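Local coordinates for 3,6-diketocamphane 1,6-monooxygenase (Pseudomonas putida, PDB 5AEC), which catalyses the FMNH2- and O2-dependent Baeyer-Villiger oxygenation of (1S,4S)-bornane-2,5-dione (3,6-diketocamphane) to its lactone, a step by which the bacterium degrades (-)-camphor, at residues H46-W51 against Y112-Y117; E135-N140 against G163-A168; A199-S204 against K219-F224; V259-T264 against E363-E368. One frame throughout, in Å; residues are numbered along the deposited sequence. Where two conformers were deposited one is given.

Interaction 1 of 4, residues H46-W51 against Y112-Y117; sequences HASQIW and YPQASY. With PIN (piperazine-N,N'-bis(2-ethanesulfonic acid)), chain C.
S48 and A115 bring the backbones to 5.3 Å at their CA atoms, where the irregular loop 46-51 runs past the first turn of helix 113-118, whose N-cap is Y112. Most of the contact is made by the Y112 ring. Q49 lies over one face of it: its chain bends at chi2 (-71°), which lays the amide on the ring with the two planes 28° apart, CG making a CH-pi contact and CD standing 3.3 Å from Y112 CE1. Over the opposite face lies a bound PIN buffer molecule. The imidazole of H46 meets the tyrosine obliquely, its CD2 3.5 Å from Y112 CE2. Both segments follow the C-terminal ends of barrel strands, 40-43 and 105-108, at the end of the luciferase-family TIM barrel that holds the flavin site, and H46 sits close to the FMN-binding S44. With an alanine at Y112 the Q49 amide would probably lose the ring it lies on, opening a gap beside H46 while E52 still held Q49 NE2. Nearer the helix, S48 OG touches A115 CB at 3.8 Å and S48 CB packs on Q114 CB. L185 of the second subunit packs on both S48 and Q114.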
# COMPACT_ATOMS: atom_id res chain seq x y z
N HIS A 46 -2.39 -11.28 5.60
CA HIS A 46 -2.46 -12.70 5.18
C HIS A 46 -2.55 -12.74 3.68
O HIS A 46 -3.37 -12.03 3.08
CB HIS A 46 -3.70 -13.40 5.70
CG HIS A 46 -3.79 -13.49 7.19
ND1 HIS A 46 -4.39 -12.51 7.96
CD2 HIS A 46 -3.37 -14.44 8.06
CE1 HIS A 46 -4.33 -12.86 9.23
NE2 HIS A 46 -3.72 -14.02 9.32
N ALA A 47 -1.69 -13.55 3.06
CA ALA A 47 -1.67 -13.75 1.60
C ALA A 47 -2.35 -15.07 1.19
O ALA A 47 -2.68 -15.21 0.02
CB ALA A 47 -0.24 -13.75 1.11
N SER A 48 -2.53 -16.00 2.11
CA SER A 48 -3.01 -17.37 1.76
C SER A 48 -4.38 -17.73 2.26
O SER A 48 -4.88 -18.81 1.92
CB SER A 48 -2.02 -18.44 2.22
OG SER A 48 -1.95 -18.55 3.64
N GLN A 49 -5.02 -16.85 3.05
CA GLN A 49 -6.23 -17.23 3.78
C GLN A 49 -7.52 -16.67 3.18
O GLN A 49 -7.53 -15.55 2.65
CB GLN A 49 -6.12 -16.77 5.23
CG GLN A 49 -5.06 -17.50 6.04
CD GLN A 49 -5.47 -18.93 6.31
OE1 GLN A 49 -4.99 -19.86 5.67
NE2 GLN A 49 -6.39 -19.10 7.24
N ILE A 50 -8.62 -17.39 3.35
CA ILE A 50 -9.92 -16.98 2.81
C ILE A 50 -10.64 -15.99 3.72
O ILE A 50 -11.06 -14.93 3.26
CB ILE A 50 -10.84 -18.20 2.60
CG1 ILE A 50 -10.19 -19.18 1.62
CG2 ILE A 50 -12.18 -17.78 2.04
CD1 ILE A 50 -10.03 -18.60 0.24
N TRP A 51 -10.79 -16.36 4.99
CA TRP A 51 -11.51 -15.51 5.95
C TRP A 51 -10.69 -14.28 6.31
O TRP A 51 -11.23 -13.20 6.54
CB TRP A 51 -11.89 -16.26 7.25
CG TRP A 51 -13.01 -17.26 7.15
CD1 TRP A 51 -12.92 -18.56 6.71
CD2 TRP A 51 -14.38 -17.06 7.53
NE1 TRP A 51 -14.15 -19.17 6.79
CE2 TRP A 51 -15.06 -18.27 7.28
CE3 TRP A 51 -15.10 -15.97 8.05
CZ2 TRP A 51 -16.43 -18.43 7.53
CZ3 TRP A 51 -16.47 -16.14 8.30
CH2 TRP A 51 -17.10 -17.37 8.06
N TYR A 112 1.50 -19.11 8.74
CA TYR A 112 0.86 -19.86 7.68
C TYR A 112 1.95 -20.31 6.69
O TYR A 112 2.43 -19.50 5.89
CB TYR A 112 -0.21 -19.01 7.00
CG TYR A 112 -1.35 -18.75 7.92
CD1 TYR A 112 -2.38 -19.66 8.04
CD2 TYR A 112 -1.35 -17.65 8.78
CE1 TYR A 112 -3.44 -19.43 8.91
CE2 TYR A 112 -2.39 -17.43 9.69
CZ TYR A 112 -3.43 -18.35 9.76
OH TYR A 112 -4.46 -18.17 10.65
N PRO A 113 2.37 -21.59 6.78
CA PRO A 113 3.42 -22.06 5.87
C PRO A 113 3.14 -21.88 4.38
O PRO A 113 4.08 -21.67 3.63
CB PRO A 113 3.56 -23.56 6.25
CG PRO A 113 3.17 -23.60 7.66
CD PRO A 113 2.06 -22.59 7.81
N GLN A 114 1.87 -21.94 3.95
CA GLN A 114 1.54 -21.73 2.54
C GLN A 114 1.99 -20.35 2.07
O GLN A 114 2.52 -20.20 0.97
CB GLN A 114 0.02 -21.89 2.30
CG GLN A 114 -0.49 -23.31 2.48
CD GLN A 114 -1.95 -23.46 2.10
OE1 GLN A 114 -2.82 -22.81 2.68
NE2 GLN A 114 -2.22 -24.29 1.12
N ALA A 115 1.77 -19.34 2.91
CA ALA A 115 2.18 -18.00 2.59
C ALA A 115 3.73 -17.89 2.68
O ALA A 115 4.33 -17.23 1.85
CB ALA A 115 1.52 -16.99 3.51
N SER A 116 4.34 -18.49 3.69
CA SER A 116 5.83 -18.48 3.78
C SER A 116 6.46 -19.03 2.47
O SER A 116 7.39 -18.46 1.93
CB SER A 116 6.28 -19.33 4.98
OG SER A 116 5.64 -18.92 6.18
N TYR A 117 5.88 -20.12 1.98
CA TYR A 117 6.29 -20.78 0.73
C TYR A 117 6.24 -19.82 -0.47
O TYR A 117 7.20 -19.72 -1.22
CB TYR A 117 5.37 -21.98 0.49
CG TYR A 117 5.69 -22.87 -0.71
CD1 TYR A 117 5.22 -22.55 -1.98
CD2 TYR A 117 6.39 -24.04 -0.54
CE1 TYR A 117 5.47 -23.37 -3.08
CE2 TYR A 117 6.65 -24.89 -1.64
CZ TYR A 117 6.19 -24.54 -2.90
OH TYR A 117 6.44 -25.36 -3.97
C1 PIN C . -1.46 -23.16 10.20
C2 PIN C . -2.48 -23.21 11.35
N1 PIN C . -2.27 -22.31 12.50
C3 PIN C . -3.35 -22.61 13.47
C4 PIN C . -2.32 -20.89 12.10
C1' PIN C . -2.92 -18.06 15.39
C2' PIN C . -3.72 -19.38 15.33
N1' PIN C . -3.47 -20.29 14.19
C3' PIN C . -2.33 -19.97 13.31
C4' PIN C . -3.30 -21.67 14.67
S1 PIN C . -2.21 -23.82 8.86
S1' PIN C . -2.74 -17.58 16.97
O1 PIN C . -3.30 -22.97 8.44
O2 PIN C . -2.73 -25.11 9.21
O3 PIN C . -1.27 -24.01 7.54
O1' PIN C . -1.90 -18.54 17.64
O2' PIN C . -4.04 -17.52 17.58
O3' PIN C . -2.03 -16.10 17.06

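Interaction 2 of 4, residues E135-N140 against G163-A168; sequences ETKNLN and GKYWDA
N138 N donates the single hydrogen bond between the segments to Y165 OH, at 3.1 Å and almost straight (178°). The phenol thus takes up a backbone N-H at the residue that N-caps helix 139-155, while the N138 side chain turns to the helix and caps D141 N through OD1. Van der Waals contact does the rest. The aliphatic start of K137 runs past the tyrosine in the opposite direction, with CB 3.9 Å from Y165 CE1 and CG near the ring plane at its edge. K164 lays its extended chain over one face of the ring, CG over its centre. A phenylalanine in place of Y165 would probably leave the backbone N-H of N138 without its acceptor and the entry to the helix less firmly placed. The K137 ammonium finds partners outside the two segments: G120 O of its own chain and, in a salt bridge the dimer makes twice, D167 of the second subunit. Y165 belongs to the turn of the hairpin of antiparallel strands 159-162 and 167-170; E145 of helix 139-155 accepts the backbone N-H groups of Y165 and W166, so that turn folds back against the helix that precedes it.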
# COMPACT_ATOMS: atom_id res chain seq x y z
N GLU A 135 21.23 -25.41 3.75
CA GLU A 135 20.71 -24.94 5.05
C GLU A 135 19.43 -24.12 4.84
O GLU A 135 19.28 -23.44 3.82
CB GLU A 135 21.74 -24.09 5.83
CG GLU A 135 23.23 -24.48 5.75
CD GLU A 135 23.54 -25.94 6.08
OE1 GLU A 135 22.68 -26.65 6.65
OE2 GLU A 135 24.67 -26.37 5.77
N THR A 136 18.51 -24.19 5.80
CA THR A 136 17.17 -23.58 5.67
C THR A 136 17.11 -22.11 6.19
O THR A 136 18.12 -21.56 6.62
CB THR A 136 16.07 -24.46 6.32
OG1 THR A 136 14.78 -24.05 5.85
CG2 THR A 136 16.09 -24.40 7.85
N LYS A 137 15.93 -21.50 6.10
CA LYS A 137 15.71 -20.12 6.51
C LYS A 137 14.92 -20.12 7.82
O LYS A 137 13.98 -20.89 7.98
CB LYS A 137 14.94 -19.35 5.43
CG LYS A 137 15.63 -19.27 4.08
CD LYS A 137 14.85 -18.42 3.10
CE LYS A 137 15.41 -18.54 1.71
NZ LYS A 137 14.74 -17.60 0.77
N ASN A 138 15.30 -19.26 8.74
CA ASN A 138 14.66 -19.19 10.04
C ASN A 138 13.86 -17.89 10.09
O ASN A 138 14.45 -16.82 10.03
CB ASN A 138 15.73 -19.21 11.12
CG ASN A 138 15.15 -19.12 12.52
OD1 ASN A 138 14.66 -18.07 12.94
ND2 ASN A 138 15.19 -20.22 13.23
N LEU A 139 12.54 -18.00 10.18
CA LEU A 139 11.66 -16.81 10.14
C LEU A 139 11.97 -15.82 11.25
O LEU A 139 11.88 -14.62 11.04
CB LEU A 139 10.19 -17.20 10.21
CG LEU A 139 9.55 -17.96 9.05
CD1 LEU A 139 8.13 -18.39 9.40
CD2 LEU A 139 9.55 -17.15 7.78
N ASN A 140 12.29 -16.31 12.44
CA ASN A 140 12.62 -15.41 13.55
C ASN A 140 13.89 -14.63 13.30
O ASN A 140 13.94 -13.45 13.60
CB ASN A 140 12.65 -16.14 14.89
CG ASN A 140 11.27 -16.59 15.33
OD1 ASN A 140 10.25 -15.95 15.06
ND2 ASN A 140 11.24 -17.72 16.01
N GLY A 163 23.33 -8.79 4.38
CA GLY A 163 22.82 -9.68 5.39
C GLY A 163 22.71 -11.10 4.89
O GLY A 163 23.01 -11.39 3.75
N LYS A 164 22.27 -11.97 5.79
CA LYS A 164 21.95 -13.34 5.44
C LYS A 164 20.74 -13.38 4.51
O LYS A 164 20.69 -14.22 3.60
CB LYS A 164 21.68 -14.17 6.69
CG LYS A 164 21.36 -15.62 6.37
CD LYS A 164 21.31 -16.50 7.61
CE LYS A 164 21.27 -17.97 7.21
NZ LYS A 164 20.84 -18.87 8.32
N TYR A 165 19.78 -12.48 4.72
CA TYR A 165 18.52 -12.51 3.99
C TYR A 165 18.36 -11.37 3.00
O TYR A 165 17.73 -11.56 1.97
CB TYR A 165 17.39 -12.55 4.99
CG TYR A 165 17.48 -13.81 5.84
CD1 TYR A 165 17.16 -15.05 5.29
CD2 TYR A 165 17.89 -13.78 7.18
CE1 TYR A 165 17.24 -16.21 6.04
CE2 TYR A 165 17.96 -14.95 7.94
CZ TYR A 165 17.63 -16.17 7.35
OH TYR A 165 17.67 -17.36 8.03
N TRP A 166 18.94 -10.19 3.28
CA TRP A 166 18.81 -9.04 2.38
C TRP A 166 20.05 -8.19 2.40
O TRP A 166 20.81 -8.21 3.37
CB TRP A 166 17.66 -8.12 2.81
CG TRP A 166 16.31 -8.73 2.89
CD1 TRP A 166 15.42 -8.90 1.87
CD2 TRP A 166 15.66 -9.20 4.07
NE1 TRP A 166 14.27 -9.44 2.34
CE2 TRP A 166 14.38 -9.65 3.69
CE3 TRP A 166 16.03 -9.28 5.42
CZ2 TRP A 166 13.47 -10.18 4.61
CZ3 TRP A 166 15.13 -9.80 6.34
CH2 TRP A 166 13.85 -10.24 5.93
N ASP A 167 20.21 -7.42 1.31
CA ASP A 167 21.17 -6.34 1.23
C ASP A 167 20.33 -5.08 1.25
O ASP A 167 19.25 -5.02 0.65
CB ASP A 167 21.98 -6.39 -0.05
CG ASP A 167 22.79 -7.65 -0.19
OD1 ASP A 167 23.22 -8.23 0.82
OD2 ASP A 167 23.00 -8.08 -1.33
N ALA A 168 20.81 -4.08 1.98
CA ALA A 168 20.06 -2.83 2.14
C ALA A 168 20.99 -1.77 2.66
O ALA A 168 22.09 -2.08 3.15
CB ALA A 168 18.90 -3.04 3.10

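Interaction 3 of 4, residues A199-S204 against K219-F224; sequences AVTGFS and KPVSIF. With PIN (piperazine-N,N'-bis(2-ethanesulfonic acid)), chain C; SO4 (sulfate ion), chain J.
V221 N bonds to V200 O between two neighbouring parallel strands of the TIM barrel, 198-202 and 219-223, which helix 208-216 connects as a beta-alpha-beta unit. The short strand axes come within 4.7 Å and cross at -25°. The ladder has three further rungs: V200 N to K219 O, G202 N to V221 O at 2.9 Å, and I223 N to G202 O, whose donor lies nearly in line with the carbonyl (176°). Two CA-H...O contacts supplement it, the closer from T201 CA to V221 O at 3.1 Å.

Apolar contacts follow the alternation of the strands. A199, T201, K219 and V221 share one face, where A199 CB touches V221 CG2 and M76, an FMN-binding residue, packs on A199 and T201. On the other face V200, P220 and S222 meet helix 208-216. Past the end of strand 198-202, F203 has CG anti to its backbone N (chi1 179°), which puts the ring edge against I223, CD1 being 3.9 Å from I223 CG2.

Bound groups gather at this C-terminal end. T201, G202, F203 and S204 belong to the FMN site, and a sulfate takes weak bonds at its O2 from F203 N and S204 N, consistent with a pocket suited to the cofactor phosphate. A PIN sulfonate also sits here, beside I223. One water continues the ladder, donating to F203 O, just past one strand, at a short and so doubtful 2.5 Å, and to I223 O at 2.7 Å.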
# COMPACT_ATOMS: atom_id res chain seq x y z
N ALA A 199 4.87 -3.33 18.12
CA ALA A 199 4.04 -4.28 18.82
C ALA A 199 4.26 -5.68 18.29
O ALA A 199 4.61 -5.86 17.12
CB ALA A 199 2.54 -3.90 18.68
N VAL A 200 4.01 -6.67 19.15
CA VAL A 200 3.95 -8.07 18.73
C VAL A 200 2.79 -8.76 19.44
O VAL A 200 2.46 -8.39 20.57
CB VAL A 200 5.28 -8.82 19.02
CG1 VAL A 200 6.45 -8.18 18.28
CG2 VAL A 200 5.56 -8.85 20.51
N THR A 201 2.17 -9.73 18.78
CA THR A 201 1.11 -10.53 19.41
C THR A 201 1.67 -11.80 20.04
O THR A 201 2.73 -12.28 19.66
CB THR A 201 0.05 -11.02 18.41
OG1 THR A 201 0.70 -11.87 17.46
CG2 THR A 201 -0.60 -9.86 17.71
N GLY A 202 0.92 -12.33 21.01
CA GLY A 202 1.24 -13.60 21.65
C GLY A 202 -0.04 -14.37 21.92
O GLY A 202 -1.09 -13.76 22.20
N PHE A 203 0.03 -15.70 21.84
CA PHE A 203 -1.10 -16.59 22.14
C PHE A 203 -0.77 -17.67 23.17
O PHE A 203 -1.39 -17.73 24.23
CB PHE A 203 -1.66 -17.27 20.87
CG PHE A 203 -2.81 -18.20 21.16
CD1 PHE A 203 -4.09 -17.70 21.36
CD2 PHE A 203 -2.60 -19.57 21.31
CE1 PHE A 203 -5.15 -18.55 21.66
CE2 PHE A 203 -3.64 -20.43 21.63
CZ PHE A 203 -4.92 -19.92 21.81
N SER A 204 0.21 -18.51 22.85
CA SER A 204 0.58 -19.64 23.73
C SER A 204 0.92 -19.21 25.16
O SER A 204 1.25 -18.04 25.42
CB SER A 204 1.77 -20.42 23.13
OG SER A 204 2.96 -19.64 23.14
N LYS A 219 5.13 -3.11 22.56
CA LYS A 219 3.75 -3.23 23.07
C LYS A 219 3.30 -4.68 22.97
O LYS A 219 3.29 -5.22 21.86
CB LYS A 219 2.83 -2.36 22.23
CG LYS A 219 1.36 -2.45 22.60
CD LYS A 219 0.55 -1.62 21.61
CE LYS A 219 -0.93 -1.56 21.96
NZ LYS A 219 -1.15 -0.84 23.23
N PRO A 220 2.87 -5.29 24.09
CA PRO A 220 2.37 -6.64 24.01
C PRO A 220 0.86 -6.65 23.66
O PRO A 220 0.08 -5.87 24.22
CB PRO A 220 2.64 -7.19 25.42
CG PRO A 220 2.57 -6.00 26.32
CD PRO A 220 2.76 -4.77 25.48
N VAL A 221 0.48 -7.55 22.75
CA VAL A 221 -0.90 -7.73 22.35
C VAL A 221 -1.20 -9.19 22.59
O VAL A 221 -0.65 -10.04 21.90
CB VAL A 221 -1.10 -7.36 20.87
CG1 VAL A 221 -2.55 -7.54 20.48
CG2 VAL A 221 -0.63 -5.93 20.64
N SER A 222 -2.01 -9.48 23.60
CA SER A 222 -2.34 -10.86 23.95
C SER A 222 -3.68 -11.22 23.34
O SER A 222 -4.60 -10.42 23.38
CB SER A 222 -2.43 -11.04 25.47
OG SER A 222 -1.19 -10.81 26.11
N ILE A 223 -3.76 -12.42 22.79
CA ILE A 223 -5.01 -12.99 22.30
C ILE A 223 -5.61 -13.82 23.44
O ILE A 223 -5.01 -14.78 23.89
CB ILE A 223 -4.78 -13.83 21.02
CG1 ILE A 223 -4.16 -12.96 19.92
CG2 ILE A 223 -6.09 -14.44 20.53
CD1 ILE A 223 -3.37 -13.71 18.89
N PHE A 224 -6.78 -13.42 23.94
CA PHE A 224 -7.31 -14.04 25.15
C PHE A 224 -7.55 -15.53 24.99
O PHE A 224 -8.36 -15.94 24.17
CB PHE A 224 -8.60 -13.40 25.63
CG PHE A 224 -9.09 -13.96 26.94
CD1 PHE A 224 -8.37 -13.74 28.11
CD2 PHE A 224 -10.24 -14.72 27.01
CE1 PHE A 224 -8.80 -14.25 29.33
CE2 PHE A 224 -10.69 -15.22 28.23
CZ PHE A 224 -9.96 -14.99 29.39
C1 PIN C . -1.46 -23.16 10.20
C2 PIN C . -2.48 -23.21 11.35
N1 PIN C . -2.27 -22.31 12.50
C3 PIN C . -3.35 -22.61 13.47
C4 PIN C . -2.32 -20.89 12.10
C1' PIN C . -2.92 -18.06 15.39
C2' PIN C . -3.72 -19.38 15.33
N1' PIN C . -3.47 -20.29 14.19
C3' PIN C . -2.33 -19.97 13.31
C4' PIN C . -3.30 -21.67 14.67
S1 PIN C . -2.21 -23.82 8.86
S1' PIN C . -2.74 -17.58 16.97
O1 PIN C . -3.30 -22.97 8.44
O2 PIN C . -2.73 -25.11 9.21
O3 PIN C . -1.27 -24.01 7.54
O1' PIN C . -1.90 -18.54 17.64
O2' PIN C . -4.04 -17.52 17.58
O3' PIN C . -2.03 -16.10 17.06
S SO4 J . 3.31 -17.12 20.22
O1 SO4 J . 3.52 -16.18 19.10
O2 SO4 J . 2.00 -17.79 20.10
O3 SO4 J . 4.36 -18.16 20.19
O4 SO4 J . 3.51 -16.35 21.44
O HOH W 1 -3.09 -16.17 25.25

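Interaction 4 of 4, residues V259-T264 against E363-E368; sequences VFCADT and ELISKE
L364 and C261 lie closest in backbone, 6.5 Å between CA atoms, where helix 355-369 packs across the end of barrel strand 254-261 in the TIM-barrel fold. Strand and helix segments run almost perpendicular (87°), their axes 8.1 Å apart. Just before the second segment, S361 OG accepts the backbone N-H of C261, a polar tie beside the apolar contact. E363, at the start of the segment, faces elsewhere and forms a salt bridge within the helix to K367 NZ. L364 comes next and does its touching with two parts: CB packs on C261 CB at 4.0 Å, while the CD1 branch reaches on to C261 O at 3.9 Å and to the CA of A262. I365 follows on the same side of the helix. Its CG1 is anti to the carbonyl carbon (chi1 -66°), which sends the ethyl arm to the strand, between V259 and C261; L344 of strand 343-347 packs on both V259 and I365, so the isoleucine also bears on the neighbouring strand. Along the I365 arm, CG1 lies against C261 SG in the conformer given, and the terminal CD1 presses on V259 CG1 at 3.5 Å.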
# COMPACT_ATOMS: atom_id res chain seq x y z
N VAL A 259 -16.30 -9.65 21.69
CA VAL A 259 -17.07 -8.73 22.52
C VAL A 259 -18.32 -8.32 21.75
O VAL A 259 -18.24 -7.89 20.59
CB VAL A 259 -16.29 -7.48 22.91
CG1 VAL A 259 -17.00 -6.70 24.02
CG2 VAL A 259 -14.88 -7.83 23.38
N PHE A 260 -19.47 -8.42 22.40
CA PHE A 260 -20.72 -7.98 21.79
C PHE A 260 -21.71 -7.50 22.82
O PHE A 260 -22.07 -8.26 23.72
CB PHE A 260 -21.38 -9.07 20.94
CG PHE A 260 -22.48 -8.52 20.07
CD1 PHE A 260 -23.78 -8.41 20.55
CD2 PHE A 260 -22.21 -8.06 18.79
CE1 PHE A 260 -24.78 -7.87 19.77
CE2 PHE A 260 -23.20 -7.52 18.00
CZ PHE A 260 -24.49 -7.43 18.49
N CYS A 261 -22.16 -6.26 22.63
CA CYS A 261 -23.08 -5.63 23.55
C CYS A 261 -24.41 -5.28 22.90
O CYS A 261 -24.46 -4.79 21.76
CB CYS A 261 -22.46 -4.37 24.12
SG CYS A 261 -21.54 -4.67 25.62
N ALA A 262 -25.49 -5.53 23.63
CA ALA A 262 -26.86 -5.12 23.22
C ALA A 262 -27.64 -4.69 24.47
O ALA A 262 -27.13 -4.79 25.57
CB ALA A 262 -27.58 -6.24 22.47
N ASP A 263 -28.87 -4.18 24.29
CA ASP A 263 -29.66 -3.63 25.42
C ASP A 263 -29.88 -4.62 26.56
O ASP A 263 -29.71 -4.26 27.71
CB ASP A 263 -31.01 -3.05 24.96
CG ASP A 263 -30.88 -1.64 24.35
OD1 ASP A 263 -29.90 -0.92 24.66
OD2 ASP A 263 -31.76 -1.25 23.55
N THR A 264 -30.19 -5.87 26.23
CA THR A 264 -30.31 -6.93 27.23
C THR A 264 -29.31 -8.07 27.02
O THR A 264 -28.75 -8.21 25.94
CB THR A 264 -31.73 -7.52 27.20
OG1 THR A 264 -32.05 -7.96 25.87
CG2 THR A 264 -32.72 -6.46 27.62
N GLU A 363 -20.38 1.15 19.79
CA GLU A 363 -20.74 2.39 20.49
C GLU A 363 -21.02 2.17 21.99
O GLU A 363 -20.51 2.90 22.81
CB GLU A 363 -21.94 3.06 19.83
CG GLU A 363 -22.32 4.39 20.47
CD GLU A 363 -23.13 5.29 19.56
OE1 GLU A 363 -23.93 4.77 18.76
OE2 GLU A 363 -22.96 6.52 19.67
N LEU A 364 -21.81 1.15 22.32
CA LEU A 364 -22.01 0.75 23.71
C LEU A 364 -20.73 0.38 24.45
O LEU A 364 -20.51 0.82 25.58
CB LEU A 364 -23.00 -0.41 23.78
CG LEU A 364 -24.45 -0.09 23.44
CD1 LEU A 364 -25.25 -1.38 23.49
CD2 LEU A 364 -25.03 0.94 24.39
N ILE A 365 -19.88 -0.43 23.81
CA ILE A 365 -18.64 -0.85 24.43
C ILE A 365 -17.78 0.37 24.69
O ILE A 365 -17.27 0.55 25.80
CB ILE A 365 -17.85 -1.87 23.57
CG1 ILE A 365 -18.63 -3.19 23.48
CG2 ILE A 365 -16.47 -2.15 24.18
CD1 ILE A 365 -18.36 -3.99 22.22
N SER A 366 -17.64 1.20 23.68
CA SER A 366 -16.74 2.33 23.75
C SER A 366 -17.19 3.46 24.69
O SER A 366 -16.34 4.03 25.40
CB SER A 366 -16.50 2.90 22.36
OG SER A 366 -15.61 4.02 22.46
N LYS A 367 -18.50 3.76 24.68
CA LYS A 367 -19.05 4.88 25.46
C LYS A 367 -19.59 4.48 26.85
O LYS A 367 -19.44 5.23 27.80
CB LYS A 367 -20.16 5.59 24.65
CG LYS A 367 -19.61 6.24 23.37
CD LYS A 367 -20.44 7.40 22.84
CE LYS A 367 -20.22 7.60 21.35
NZ LYS A 367 -21.05 8.70 20.80
N GLU A 368 -20.21 3.30 26.96
CA GLU A 368 -20.87 2.89 28.20
C GLU A 368 -20.08 1.90 29.05
O GLU A 368 -20.22 1.90 30.26
CB GLU A 368 -22.30 2.36 27.91
CG GLU A 368 -23.21 3.42 27.29
CD GLU A 368 -24.71 3.10 27.28
OE1 GLU A 368 -25.12 2.08 27.86
OE2 GLU A 368 -25.49 3.90 26.68

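The four contacts follow one another in series along the chain, each closing before the next opens. Interactions 1 and 2 are about 20 Å apart between centres yet touch, S116 OG meeting L139 CD1 at 4.1 Å, and both reach the second subunit, so they belong to the dimer side. Interaction 3, about 20 Å from interaction 1, lies nearest the centre of the chain; both touch PIN, interaction 3 holding FMN-binding residues and interaction 1 bordering them. Interaction 4 shares the parallel sheet with interaction 3 through adjacent strands 219-223 and 254-261, their centres about 24 Å apart. It lies about 46 Å from interaction 2, on the opposite side of the chain's centre, away from the subunit interface.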